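Local structure of beta-galactosidase (Geobacillus stearothermophilus, 4OIF) at residues 526-531 / 558-563; 579-584 / 592-597; 486-491 / 522-527; 474-479 / 497-502. The protein probably hydrolyses terminal non-reducing beta-D-galactose residues in beta-D-galactosides, as a trimeric, zinc-binding member of glycoside hydrolase family 42. One frame throughout, in Å; residues are numbered along the deposited sequence.

Contact 1. Residues 526-531 / 558-563; sequences GMEPIE and VIKIHA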
loop_
_atom_site.group_PDB
_atom_site.type_symbol
_atom_site.label_atom_id
_atom_site.label_comp_id
_atom_site.label_asym_id
_atom_site.label_seq_id
_atom_site.Cartn_x
_atom_site.Cartn_y
_atom_site.Cartn_z
ATOM N N GLY A 526 18.514 40.381 9.151
ATOM C CA GLY A 526 18.442 41.532 8.267
ATOM C C GLY A 526 17.651 41.260 6.999
ATOM O O GLY A 526 17.891 41.859 5.961
ATOM N N MET A 527 16.702 40.341 7.096
ATOM C CA MET A 527 15.820 40.002 5.992
ATOM C C MET A 527 14.581 39.303 6.557
ATOM O O MET A 527 14.464 39.137 7.776
ATOM C CB MET A 527 16.537 39.117 4.952
ATOM C CG MET A 527 17.374 37.982 5.519
ATOM S SD MET A 527 16.431 36.640 6.291
ATOM C CE MET A 527 15.536 35.927 4.914
ATOM N N GLU A 528 13.654 38.911 5.686
ATOM C CA GLU A 528 12.580 38.006 6.101
ATOM C C GLU A 528 12.072 37.180 4.934
ATOM O O GLU A 528 12.136 37.609 3.776
ATOM C CB GLU A 528 11.426 38.776 6.738
ATOM C CG GLU A 528 10.853 39.889 5.890
ATOM C CD GLU A 528 9.771 40.668 6.627
ATOM O OE1 GLU A 528 8.883 40.035 7.246
ATOM O OE2 GLU A 528 9.817 41.915 6.595
ATOM N N PRO A 529 11.589 35.970 5.226
ATOM C CA PRO A 529 10.991 35.171 4.151
ATOM C C PRO A 529 9.559 35.633 3.909
ATOM O O PRO A 529 8.859 35.924 4.881
ATOM C CB PRO A 529 11.036 33.746 4.710
ATOM C CG PRO A 529 10.956 33.930 6.201
ATOM C CD PRO A 529 11.593 35.260 6.519
ATOM N N ILE A 530 9.109 35.723 2.666
ATOM C CA ILE A 530 7.701 36.043 2.486
ATOM C C ILE A 530 6.933 34.945 1.769
ATOM O O ILE A 530 5.711 34.946 1.795
ATOM C CB ILE A 530 7.506 37.375 1.738
ATOM C CG1 ILE A 530 8.028 37.292 0.311
ATOM C CG2 ILE A 530 8.209 38.501 2.482
ATOM C CD1 ILE A 530 7.911 38.613 -0.434
ATOM N N GLU A 531 7.640 34.007 1.143
ATOM C CA GLU A 531 6.975 32.920 0.425
ATOM C C GLU A 531 7.815 31.668 0.316
ATOM O O GLU A 531 8.987 31.716 -0.059
ATOM C CB GLU A 531 6.560 33.345 -0.986
ATOM C CG GLU A 531 5.729 32.262 -1.687
ATOM C CD GLU A 531 5.214 32.655 -3.055
ATOM O OE1 GLU A 531 5.496 33.774 -3.525
ATOM O OE2 GLU A 531 4.517 31.825 -3.671
ATOM N N VAL A 558 11.141 33.002 -1.228
ATOM C CA VAL A 558 11.214 34.384 -1.690
ATOM C C VAL A 558 11.593 35.251 -0.487
ATOM O O VAL A 558 11.024 35.107 0.593
ATOM C CB VAL A 558 9.887 34.863 -2.324
ATOM C CG1 VAL A 558 9.993 36.327 -2.742
ATOM C CG2 VAL A 558 9.529 34.010 -3.542
ATOM N N ILE A 559 12.561 36.142 -0.668
ATOM C CA ILE A 559 13.134 36.892 0.450
ATOM C C ILE A 559 13.085 38.419 0.295
ATOM O O ILE A 559 13.427 38.971 -0.749
ATOM C CB ILE A 559 14.598 36.471 0.666
ATOM C CG1 ILE A 559 14.655 35.044 1.216
ATOM C CG2 ILE A 559 15.325 37.449 1.581
ATOM C CD1 ILE A 559 16.002 34.374 0.992
ATOM N N LYS A 560 12.657 39.087 1.356
ATOM C CA LYS A 560 12.692 40.543 1.445
ATOM C C LYS A 560 13.932 41.017 2.223
ATOM O O LYS A 560 14.096 40.686 3.399
ATOM C CB LYS A 560 11.413 41.041 2.121
ATOM C CG LYS A 560 11.287 42.550 2.266
ATOM C CD LYS A 560 10.070 42.875 3.128
ATOM C CE LYS A 560 9.573 44.297 2.948
ATOM N NZ LYS A 560 8.256 44.459 3.636
ATOM N N ILE A 561 14.792 41.797 1.571
ATOM C CA ILE A 561 16.046 42.259 2.183
ATOM C C ILE A 561 15.898 43.531 3.008
ATOM O O ILE A 561 15.221 44.471 2.606
ATOM C CB ILE A 561 17.132 42.526 1.114
ATOM C CG1 ILE A 561 17.481 41.237 0.378
ATOM C CG2 ILE A 561 18.380 43.137 1.739
ATOM C CD1 ILE A 561 17.891 40.129 1.287
ATOM N N HIS A 562 16.552 43.552 4.164
ATOM C CA HIS A 562 16.662 44.762 4.966
ATOM C C HIS A 562 18.123 45.197 5.071
ATOM O O HIS A 562 18.673 45.754 4.127
ATOM C CB HIS A 562 16.055 44.530 6.348
ATOM C CG HIS A 562 14.595 44.211 6.304
ATOM N ND1 HIS A 562 13.664 45.074 5.766
ATOM C CD2 HIS A 562 13.906 43.118 6.708
ATOM C CE1 HIS A 562 12.463 44.531 5.850
ATOM N NE2 HIS A 562 12.581 43.345 6.420
ATOM N N ALA A 563 18.756 44.923 6.209
ATOM C CA ALA A 563 20.164 45.253 6.402
ATOM C C ALA A 563 21.124 44.235 5.766
ATOM O O ALA A 563 22.310 44.520 5.574
ATOM C CB ALA A 563 20.459 45.384 7.882
#
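Gly526 leaves the end of a helix with positive phi, and His562 N donates a hydrogen bond to Gly526 O at 2.8 Å. Antiparallel pairing follows. Met527 faces Ile561 in a non-hydrogen-bonded pair. Its chain is bent at chi2 and chi3, which brings Met527 CE to 3.7 Å from Ile559 CG2. Glu528 and Lys560 form a hydrogen-bonded pair through both backbone bonds, and their side chains run alongside each other. Glu528 OE2 takes the N-H of His562 NE2 at 3.1 Å. That donor comes on the anti side, 27° out of the carboxylate plane, and OE2 lies in the plane of the imidazole. The other oxygen, OE1, forms a salt bridge with Arg382 of the second subunit. Between Pro529 and Glu531 the register slips by one, a beta bulge. Ile530 N and Glu531 O both bond Val558, and Ile530 CG1 packs 3.8 Å from Val558 CG1. Glu531 OE1 pairs with Arg386 of the second subunit. This two-stranded sheet joins strands 527-534 and 555-561. Met527, Pro529 and Ile559 rest on Tyr593 of strand 589-594, while Arg522 of helix 519-525 touches Glu528 and His562.

Contact 2. Residues 579-584 / 592-597; sequences PAVTSN and YYIGGR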
loop_
_atom_site.group_PDB
_atom_site.type_symbol
_atom_site.label_atom_id
_atom_site.label_comp_id
_atom_site.label_asym_id
_atom_site.label_seq_id
_atom_site.Cartn_x
_atom_site.Cartn_y
_atom_site.Cartn_z
ATOM N N PRO A 579 17.148 37.494 -4.048
ATOM C CA PRO A 579 18.075 36.848 -3.109
ATOM C C PRO A 579 17.682 35.443 -2.655
ATOM O O PRO A 579 16.536 35.197 -2.275
ATOM C CB PRO A 579 18.059 37.788 -1.896
ATOM C CG PRO A 579 17.521 39.056 -2.393
ATOM C CD PRO A 579 16.561 38.709 -3.467
ATOM N N ALA A 580 18.659 34.543 -2.654
ATOM C CA ALA A 580 18.491 33.197 -2.127
ATOM C C ALA A 580 19.375 32.971 -0.883
ATOM O O ALA A 580 18.988 32.254 0.043
ATOM C CB ALA A 580 18.812 32.181 -3.192
ATOM N N VAL A 581 20.563 33.570 -0.861
ATOM C CA VAL A 581 21.444 33.400 0.292
ATOM C C VAL A 581 21.891 34.740 0.840
ATOM O O VAL A 581 22.370 35.590 0.085
ATOM C CB VAL A 581 22.690 32.576 -0.051
ATOM C CG1 VAL A 581 23.608 32.485 1.161
ATOM C CG2 VAL A 581 22.291 31.197 -0.504
ATOM N N THR A 582 21.725 34.927 2.150
ATOM C CA THR A 582 22.014 36.216 2.782
ATOM C C THR A 582 22.898 36.087 4.025
ATOM O O THR A 582 22.922 35.046 4.683
ATOM C CB THR A 582 20.718 36.957 3.199
ATOM O OG1 THR A 582 20.103 36.277 4.301
ATOM C CG2 THR A 582 19.742 37.025 2.057
ATOM N N SER A 583 23.622 37.162 4.335
ATOM C CA SER A 583 24.420 37.253 5.558
ATOM C C SER A 583 24.171 38.590 6.224
ATOM O O SER A 583 23.889 39.581 5.557
ATOM C CB SER A 583 25.918 37.096 5.271
ATOM O OG SER A 583 26.432 38.253 4.637
ATOM N N ASN A 584 24.302 38.627 7.538
ATOM C CA ASN A 584 24.017 39.850 8.251
ATOM C C ASN A 584 24.731 39.950 9.595
ATOM O O ASN A 584 24.623 39.063 10.438
ATOM C CB ASN A 584 22.514 39.967 8.445
ATOM C CG ASN A 584 22.109 41.306 8.964
ATOM O OD1 ASN A 584 22.307 42.319 8.298
ATOM N ND2 ASN A 584 21.515 41.326 10.147
ATOM N N TYR A 592 23.310 33.997 8.921
ATOM C CA TYR A 592 23.146 33.617 7.527
ATOM C C TYR A 592 21.801 32.914 7.280
ATOM O O TYR A 592 21.374 32.069 8.072
ATOM C CB TYR A 592 24.267 32.674 7.096
ATOM C CG TYR A 592 25.651 33.256 7.131
ATOM C CD1 TYR A 592 26.311 33.452 8.336
ATOM C CD2 TYR A 592 26.319 33.574 5.955
ATOM C CE1 TYR A 592 27.583 33.975 8.373
ATOM C CE2 TYR A 592 27.598 34.084 5.982
ATOM C CZ TYR A 592 28.224 34.283 7.194
ATOM O OH TYR A 592 29.493 34.797 7.237
ATOM N N TYR A 593 21.158 33.237 6.162
ATOM C CA TYR A 593 19.937 32.551 5.768
ATOM C C TYR A 593 20.130 31.895 4.415
ATOM O O TYR A 593 20.536 32.553 3.450
ATOM C CB TYR A 593 18.762 33.528 5.728
ATOM C CG TYR A 593 17.406 32.872 5.576
ATOM C CD1 TYR A 593 16.796 32.767 4.325
ATOM C CD2 TYR A 593 16.718 32.376 6.689
ATOM C CE1 TYR A 593 15.535 32.175 4.184
ATOM C CE2 TYR A 593 15.458 31.773 6.557
ATOM C CZ TYR A 593 14.873 31.678 5.303
ATOM O OH TYR A 593 13.633 31.091 5.163
ATOM N N ILE A 594 19.846 30.598 4.347
ATOM C CA ILE A 594 19.922 29.878 3.082
ATOM C C ILE A 594 18.517 29.580 2.572
ATOM O O ILE A 594 17.809 28.751 3.151
ATOM C CB ILE A 594 20.703 28.560 3.213
ATOM C CG1 ILE A 594 22.155 28.829 3.627
ATOM C CG2 ILE A 594 20.656 27.829 1.900
ATOM C CD1 ILE A 594 22.887 27.623 4.151
ATOM N N GLY A 595 18.109 30.251 1.494
ATOM C CA GLY A 595 16.708 30.243 1.084
ATOM C C GLY A 595 16.189 29.009 0.358
ATOM O O GLY A 595 14.980 28.760 0.317
ATOM N N GLY A 596 17.095 28.240 -0.233
ATOM C CA GLY A 596 16.682 27.108 -1.032
ATOM C C GLY A 596 17.444 25.869 -0.643
ATOM O O GLY A 596 18.458 25.949 0.044
ATOM N N ARG A 597 16.952 24.717 -1.074
ATOM C CA ARG A 597 17.626 23.463 -0.774
ATOM C C ARG A 597 18.580 23.140 -1.927
ATOM O O ARG A 597 18.165 22.861 -3.060
ATOM C CB ARG A 597 16.617 22.343 -0.537
ATOM C CG ARG A 597 17.256 20.986 -0.339
ATOM C CD ARG A 597 16.214 19.935 -0.052
ATOM N NE ARG A 597 15.655 20.052 1.295
ATOM C CZ ARG A 597 14.612 19.348 1.725
ATOM N NH1 ARG A 597 14.006 18.488 0.907
ATOM N NH2 ARG A 597 14.171 19.509 2.964
#
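Segments 579-584 and 592-597 pair as antiparallel strands, their directions 171° apart, as the two arms of a beta hairpin. Thr582 and Tyr593 are the hydrogen-bonded pair: Thr582 N reaches Tyr593 O at 3.0 Å, and Tyr593 N reaches Thr582 O at 2.9 Å. Val581 with Ile594 and Ser583 with Tyr592 are non-hydrogen-bonded pairs. Past the strand, Gly595 N also donates to Ala580 O.

On one face, Tyr592 lays its ring beside Ser583. Ser583 CB lies 3.5 Å from Tyr592 CE2, in an oblique approach. The ring gets there because CG stands beside the backbone N, with chi1 -63°. Ser583 OG bonds Glu567, and Tyr592 OH bonds Gln590. The rings of Tyr592 and Phe606 meet nearly at right angles. Cutting Tyr592 back to alanine is likely to leave Ser583 CB and the Phe606 ring without their aromatic neighbour, and Gln590 without its hydroxyl partner. On the other face, Thr582 and Tyr593 point the same way, with Thr582 OG1 3.4 Å from Tyr593 CB.

Strand 565-570 lies next to strand 579-586, and a classic beta bulge sets Ala580 and Val581 both against Gly568. Helix 600-613, which carries Phe606, packs on the Val581 and Tyr592 face. Strand 555-561 packs against Thr582 and Tyr593.

Contact 3. Residues 486-491 / 522-527; sequences RLKEFV and REMFGM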
loop_
_atom_site.group_PDB
_atom_site.type_symbol
_atom_site.label_atom_id
_atom_site.label_comp_id
_atom_site.label_asym_id
_atom_site.label_seq_id
_atom_site.Cartn_x
_atom_site.Cartn_y
_atom_site.Cartn_z
ATOM N N ARG A 486 16.886 33.318 22.913
ATOM C CA ARG A 486 18.203 32.728 23.134
ATOM C C ARG A 486 19.068 32.812 21.869
ATOM O O ARG A 486 20.245 33.164 21.939
ATOM C CB ARG A 486 18.070 31.285 23.634
ATOM C CG ARG A 486 17.465 31.214 25.028
ATOM C CD ARG A 486 17.079 29.824 25.411
ATOM N NE ARG A 486 18.248 28.962 25.487
ATOM C CZ ARG A 486 18.298 27.714 25.030
ATOM N NH1 ARG A 486 17.234 27.161 24.451
ATOM N NH2 ARG A 486 19.421 27.022 25.148
ATOM N N LEU A 487 18.479 32.535 20.714
ATOM C CA LEU A 487 19.187 32.662 19.447
ATOM C C LEU A 487 19.692 34.087 19.244
ATOM O O LEU A 487 20.835 34.318 18.815
ATOM C CB LEU A 487 18.275 32.243 18.289
ATOM C CG LEU A 487 17.881 30.761 18.317
ATOM C CD1 LEU A 487 16.856 30.425 17.236
ATOM C CD2 LEU A 487 19.121 29.852 18.209
ATOM N N LYS A 488 18.826 35.035 19.567
ATOM C CA LYS A 488 19.119 36.450 19.441
ATOM C C LYS A 488 20.350 36.809 20.278
ATOM O O LYS A 488 21.317 37.399 19.764
ATOM C CB LYS A 488 17.892 37.263 19.867
ATOM C CG LYS A 488 17.974 38.756 19.638
ATOM C CD LYS A 488 16.804 39.424 20.317
ATOM C CE LYS A 488 16.756 40.910 20.044
ATOM N NZ LYS A 488 15.757 41.562 20.935
ATOM N N GLU A 489 20.327 36.430 21.553
ATOM C CA GLU A 489 21.480 36.665 22.426
ATOM C C GLU A 489 22.739 36.002 21.900
ATOM O O GLU A 489 23.825 36.582 21.944
ATOM C CB GLU A 489 21.207 36.163 23.840
ATOM C CG GLU A 489 20.308 37.089 24.633
ATOM C CD GLU A 489 20.910 38.472 24.812
ATOM O OE1 GLU A 489 21.775 38.629 25.704
ATOM O OE2 GLU A 489 20.516 39.399 24.060
ATOM N N PHE A 490 22.576 34.779 21.411
ATOM C CA PHE A 490 23.689 34.007 20.897
ATOM C C PHE A 490 24.379 34.769 19.773
ATOM O O PHE A 490 25.593 34.921 19.785
ATOM C CB PHE A 490 23.222 32.629 20.419
ATOM C CG PHE A 490 24.248 31.896 19.612
ATOM C CD1 PHE A 490 25.312 31.266 20.228
ATOM C CD2 PHE A 490 24.156 31.847 18.228
ATOM C CE1 PHE A 490 26.271 30.603 19.478
ATOM C CE2 PHE A 490 25.110 31.178 17.466
ATOM C CZ PHE A 490 26.165 30.553 18.088
ATOM N N VAL A 491 23.611 35.264 18.812
ATOM C CA VAL A 491 24.227 35.996 17.713
ATOM C C VAL A 491 24.819 37.296 18.221
ATOM O O VAL A 491 25.910 37.700 17.803
ATOM C CB VAL A 491 23.228 36.306 16.575
ATOM C CG1 VAL A 491 23.895 37.172 15.495
ATOM C CG2 VAL A 491 22.702 35.017 15.966
ATOM N N ARG A 522 13.912 38.823 12.196
ATOM C CA ARG A 522 14.051 39.796 11.117
ATOM C C ARG A 522 15.286 40.656 11.358
ATOM O O ARG A 522 16.124 40.830 10.467
ATOM C CB ARG A 522 12.807 40.687 10.991
ATOM C CG ARG A 522 12.948 41.721 9.860
ATOM C CD ARG A 522 11.814 42.758 9.813
ATOM N NE ARG A 522 11.775 43.593 11.013
ATOM C CZ ARG A 522 10.739 43.643 11.846
ATOM N NH1 ARG A 522 9.661 42.919 11.596
ATOM N NH2 ARG A 522 10.778 44.415 12.925
ATOM N N GLU A 523 15.391 41.173 12.578
ATOM C CA GLU A 523 16.526 41.992 12.973
ATOM C C GLU A 523 17.832 41.226 12.843
ATOM O O GLU A 523 18.798 41.724 12.264
ATOM C CB GLU A 523 16.351 42.483 14.410
ATOM C CG GLU A 523 15.531 43.751 14.556
ATOM C CD GLU A 523 15.186 44.051 16.010
ATOM O OE1 GLU A 523 15.735 43.371 16.908
ATOM O OE2 GLU A 523 14.358 44.956 16.255
ATOM N N MET A 524 17.857 40.019 13.397
ATOM C CA MET A 524 19.051 39.186 13.384
ATOM C C MET A 524 19.580 38.974 11.974
ATOM O O MET A 524 20.749 39.246 11.693
ATOM C CB MET A 524 18.761 37.831 14.035
ATOM C CG MET A 524 18.551 37.899 15.530
ATOM S SD MET A 524 17.734 36.434 16.172
ATOM C CE MET A 524 18.963 35.212 15.711
ATOM N N PHE A 525 18.707 38.498 11.092
ATOM C CA PHE A 525 19.108 38.092 9.752
ATOM C C PHE A 525 19.085 39.248 8.752
ATOM O O PHE A 525 19.569 39.112 7.633
ATOM C CB PHE A 525 18.203 36.954 9.261
ATOM C CG PHE A 525 18.418 35.657 9.990
ATOM C CD1 PHE A 525 19.378 34.746 9.546
ATOM C CD2 PHE A 525 17.676 35.353 11.126
ATOM C CE1 PHE A 525 19.594 33.548 10.222
ATOM C CE2 PHE A 525 17.879 34.153 11.802
ATOM C CZ PHE A 525 18.845 33.249 11.352
ATOM N N GLY A 526 18.514 40.381 9.151
ATOM C CA GLY A 526 18.442 41.532 8.267
ATOM C C GLY A 526 17.651 41.260 6.999
ATOM O O GLY A 526 17.891 41.859 5.961
ATOM N N MET A 527 16.702 40.341 7.096
ATOM C CA MET A 527 15.820 40.002 5.992
ATOM C C MET A 527 14.581 39.303 6.557
ATOM O O MET A 527 14.464 39.137 7.776
ATOM C CB MET A 527 16.537 39.117 4.952
ATOM C CG MET A 527 17.374 37.982 5.519
ATOM S SD MET A 527 16.431 36.640 6.291
ATOM C CE MET A 527 15.536 35.927 4.914
#
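Met524 carries this contact, laying its side chain against the turn of helix formed by Leu487, Lys488 and Val491. Its sulfur does the touching at Lys488: Met524 SD lies 3.6 Å from Lys488 CA and also meets Lys488 CB. The chain then bends at chi3 (61°), which carries the methyl onward. Met524 CE reaches Val491 CG2 at 3.8 Å and Leu487 CB at 4.0 Å, and it also sits near Leu487 O.

Lys488 meets helix 519-525 with its aliphatic part. Its chain is fully extended and passes at a slant by Glu523. Lys488 NZ and Glu523 OE1 are 4.4 Å apart, too far for a salt bridge, though the opposite charges probably attract. The amine makes its salt bridge with Asp520.

No hydrogen bond links the two segments. They are held by apolar contact, with the charged groups of Lys488 and Glu523 at one border. Leu497 of strand 496-500 touches both Val491 and Met524. Helix 481-492 is the crossover helix between parallel strands 470-473 and 496-500, a beta-alpha-beta unit, and helix 519-525 packs beside it.

Contact 4. Residues 474-479 / 497-502; sequences PMLYLV and LVMTYI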
loop_
_atom_site.group_PDB
_atom_site.type_symbol
_atom_site.label_atom_id
_atom_site.label_comp_id
_atom_site.label_asym_id
_atom_site.label_seq_id
_atom_site.Cartn_x
_atom_site.Cartn_y
_atom_site.Cartn_z
ATOM N N PRO A 474 18.720 24.311 10.835
ATOM C CA PRO A 474 17.944 24.249 9.590
ATOM C C PRO A 474 16.475 23.878 9.817
ATOM O O PRO A 474 16.175 23.084 10.724
ATOM C CB PRO A 474 18.650 23.150 8.789
ATOM C CG PRO A 474 19.893 22.821 9.550
ATOM C CD PRO A 474 19.638 23.175 10.970
ATOM N N MET A 475 15.585 24.429 8.988
ATOM C CA MET A 475 14.162 24.076 9.023
ATOM C C MET A 475 13.595 24.046 10.442
ATOM O O MET A 475 12.961 23.068 10.846
ATOM C CB MET A 475 13.930 22.717 8.368
ATOM C CG MET A 475 14.409 22.647 6.948
ATOM S SD MET A 475 14.066 21.040 6.212
ATOM C CE MET A 475 12.281 21.139 6.151
ATOM N N LEU A 476 13.863 25.102 11.203
ATOM C CA LEU A 476 13.358 25.194 12.563
ATOM C C LEU A 476 11.952 25.763 12.511
ATOM O O LEU A 476 11.685 26.832 13.063
ATOM C CB LEU A 476 14.269 26.060 13.427
ATOM C CG LEU A 476 14.008 25.936 14.933
ATOM C CD1 LEU A 476 14.220 24.507 15.402
ATOM C CD2 LEU A 476 14.891 26.900 15.702
ATOM N N TYR A 477 11.078 25.032 11.818
ATOM C CA TYR A 477 9.694 25.412 11.546
ATOM C C TYR A 477 8.960 25.839 12.809
ATOM O O TYR A 477 8.374 26.909 12.859
ATOM C CB TYR A 477 9.001 24.236 10.856
ATOM C CG TYR A 477 7.491 24.168 10.914
ATOM C CD1 TYR A 477 6.705 24.820 9.967
ATOM C CD2 TYR A 477 6.847 23.387 11.874
ATOM C CE1 TYR A 477 5.319 24.735 10.000
ATOM C CE2 TYR A 477 5.463 23.291 11.912
ATOM C CZ TYR A 477 4.706 23.970 10.972
ATOM O OH TYR A 477 3.330 23.895 11.010
ATOM N N LEU A 478 9.016 25.004 13.833
ATOM C CA LEU A 478 8.473 25.352 15.134
ATOM C C LEU A 478 9.565 25.894 16.053
ATOM O O LEU A 478 10.607 25.270 16.207
ATOM C CB LEU A 478 7.810 24.127 15.766
ATOM C CG LEU A 478 7.224 24.249 17.172
ATOM C CD1 LEU A 478 6.014 23.334 17.297
ATOM C CD2 LEU A 478 8.273 23.928 18.248
ATOM N N VAL A 479 9.315 27.042 16.680
ATOM C CA VAL A 479 10.262 27.621 17.630
ATOM C C VAL A 479 9.541 28.582 18.587
ATOM O O VAL A 479 8.696 29.364 18.174
ATOM C CB VAL A 479 11.415 28.359 16.896
ATOM C CG1 VAL A 479 10.893 29.597 16.165
ATOM C CG2 VAL A 479 12.529 28.715 17.868
ATOM N N LEU A 497 25.205 32.221 13.365
ATOM C CA LEU A 497 24.022 31.388 13.261
ATOM C C LEU A 497 23.623 31.215 11.814
ATOM O O LEU A 497 23.627 32.183 11.071
ATOM C CB LEU A 497 22.878 32.013 14.048
ATOM C CG LEU A 497 21.492 31.387 13.923
ATOM C CD1 LEU A 497 21.450 29.956 14.467
ATOM C CD2 LEU A 497 20.492 32.247 14.633
ATOM N N VAL A 498 23.289 29.989 11.421
ATOM C CA VAL A 498 22.801 29.699 10.069
ATOM C C VAL A 498 21.411 29.066 10.115
ATOM O O VAL A 498 21.208 28.036 10.756
ATOM C CB VAL A 498 23.747 28.749 9.297
ATOM C CG1 VAL A 498 23.155 28.387 7.945
ATOM C CG2 VAL A 498 25.117 29.381 9.107
ATOM N N MET A 499 20.449 29.694 9.448
ATOM C CA MET A 499 19.123 29.107 9.324
ATOM C C MET A 499 18.729 29.004 7.866
ATOM O O MET A 499 19.431 29.500 6.976
ATOM C CB MET A 499 18.078 29.912 10.101
ATOM C CG MET A 499 18.140 29.671 11.593
ATOM S SD MET A 499 16.872 30.562 12.499
ATOM C CE MET A 499 16.128 29.267 13.456
ATOM N N THR A 500 17.612 28.334 7.619
ATOM C CA THR A 500 17.222 28.016 6.255
ATOM C C THR A 500 15.751 28.211 6.043
ATOM O O THR A 500 15.012 28.579 6.954
ATOM C CB THR A 500 17.521 26.547 5.874
ATOM O OG1 THR A 500 16.580 25.683 6.533
ATOM C CG2 THR A 500 18.963 26.141 6.232
ATOM N N TYR A 501 15.344 27.914 4.819
ATOM C CA TYR A 501 13.948 27.775 4.466
ATOM C C TYR A 501 13.153 27.008 5.522
ATOM O O TYR A 501 13.688 26.117 6.194
ATOM C CB TYR A 501 13.842 27.066 3.125
ATOM C CG TYR A 501 14.589 25.760 3.077
ATOM C CD1 TYR A 501 15.939 25.720 2.743
ATOM C CD2 TYR A 501 13.941 24.552 3.356
ATOM C CE1 TYR A 501 16.635 24.508 2.696
ATOM C CE2 TYR A 501 14.624 23.338 3.305
ATOM C CZ TYR A 501 15.975 23.320 2.978
ATOM O OH TYR A 501 16.665 22.121 2.924
ATOM N N ILE A 502 11.879 27.372 5.651
ATOM C CA ILE A 502 10.930 26.735 6.560
ATOM C C ILE A 502 11.445 26.692 7.991
ATOM O O ILE A 502 11.420 25.659 8.658
ATOM C CB ILE A 502 10.563 25.318 6.062
ATOM C CG1 ILE A 502 10.284 25.373 4.558
ATOM C CG2 ILE A 502 9.319 24.819 6.749
ATOM C CD1 ILE A 502 9.805 24.093 3.976
#
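Strand 470-473, helix 481-492 and parallel strand 496-500 make a beta-alpha-beta crossover in the trimerisation domain. Loop 474-479 leads from the first strand to the helix and meets the end of the second strand. An inverse gamma turn centred on Leu476 shapes this loop.

One hydrogen bond joins the segments. Met475 N donates to Thr500 OG1 at 2.9 Å, with an N-H...O angle of 154°. The same hydroxyl donates to Tyr501 O, in the carbonyl plane and on a lone pair. Thr500 OG1 is therefore held by two bonds, and it also sits over the centre of the Tyr501 ring. It is placed by chi1 (73°), which sets it between the backbone N and the carbonyl carbon. A valine in place of Thr500 would probably leave Met475 N and Tyr501 O without this shared partner.

Met475 SD lies 4.9 Å from the centroid of the Tyr501 ring, an oblique Met-aromatic contact. Met475 CG lies 3.7 Å from Tyr501 CE2. Tyr501 OH bonds Arg597. Tyr477 CD1 approaches Ile502 CG2 at 4.1 Å, again obliquely. Tyr477 OH bonds Asp510 and also Lys371 of the second subunit. One residue before Thr500, the methyl Met499 CE meets Leu476 CD2 at 3.5 Å.

All four contacts lie in the trimerisation domain. Contacts 2, 3 and 4 are buried; contacts 2 and 4 both reach one mixed sheet, where strands 589-594 and 496-500 are neighbours and Tyr592 N probably bonds Leu497 O. Contact 1 is partly exposed, and its carboxylates reach a second subunit. Contact 4 also meets that subunit, through Tyr477, while contacts 2 and 3 touch no other chain. Contact 3 shares Gly526 and Met527 with contact 1, since helix 519-525 runs into strand 527-534. Asn584 of contact 2 probably bonds Met524 O of contact 3. Backbone pairing dominates contacts 1 and 2, contact 3 has no hydrogen bond, and contact 4 combines one hydroxyl-centred hydrogen bond with apolar and Met-aromatic packing.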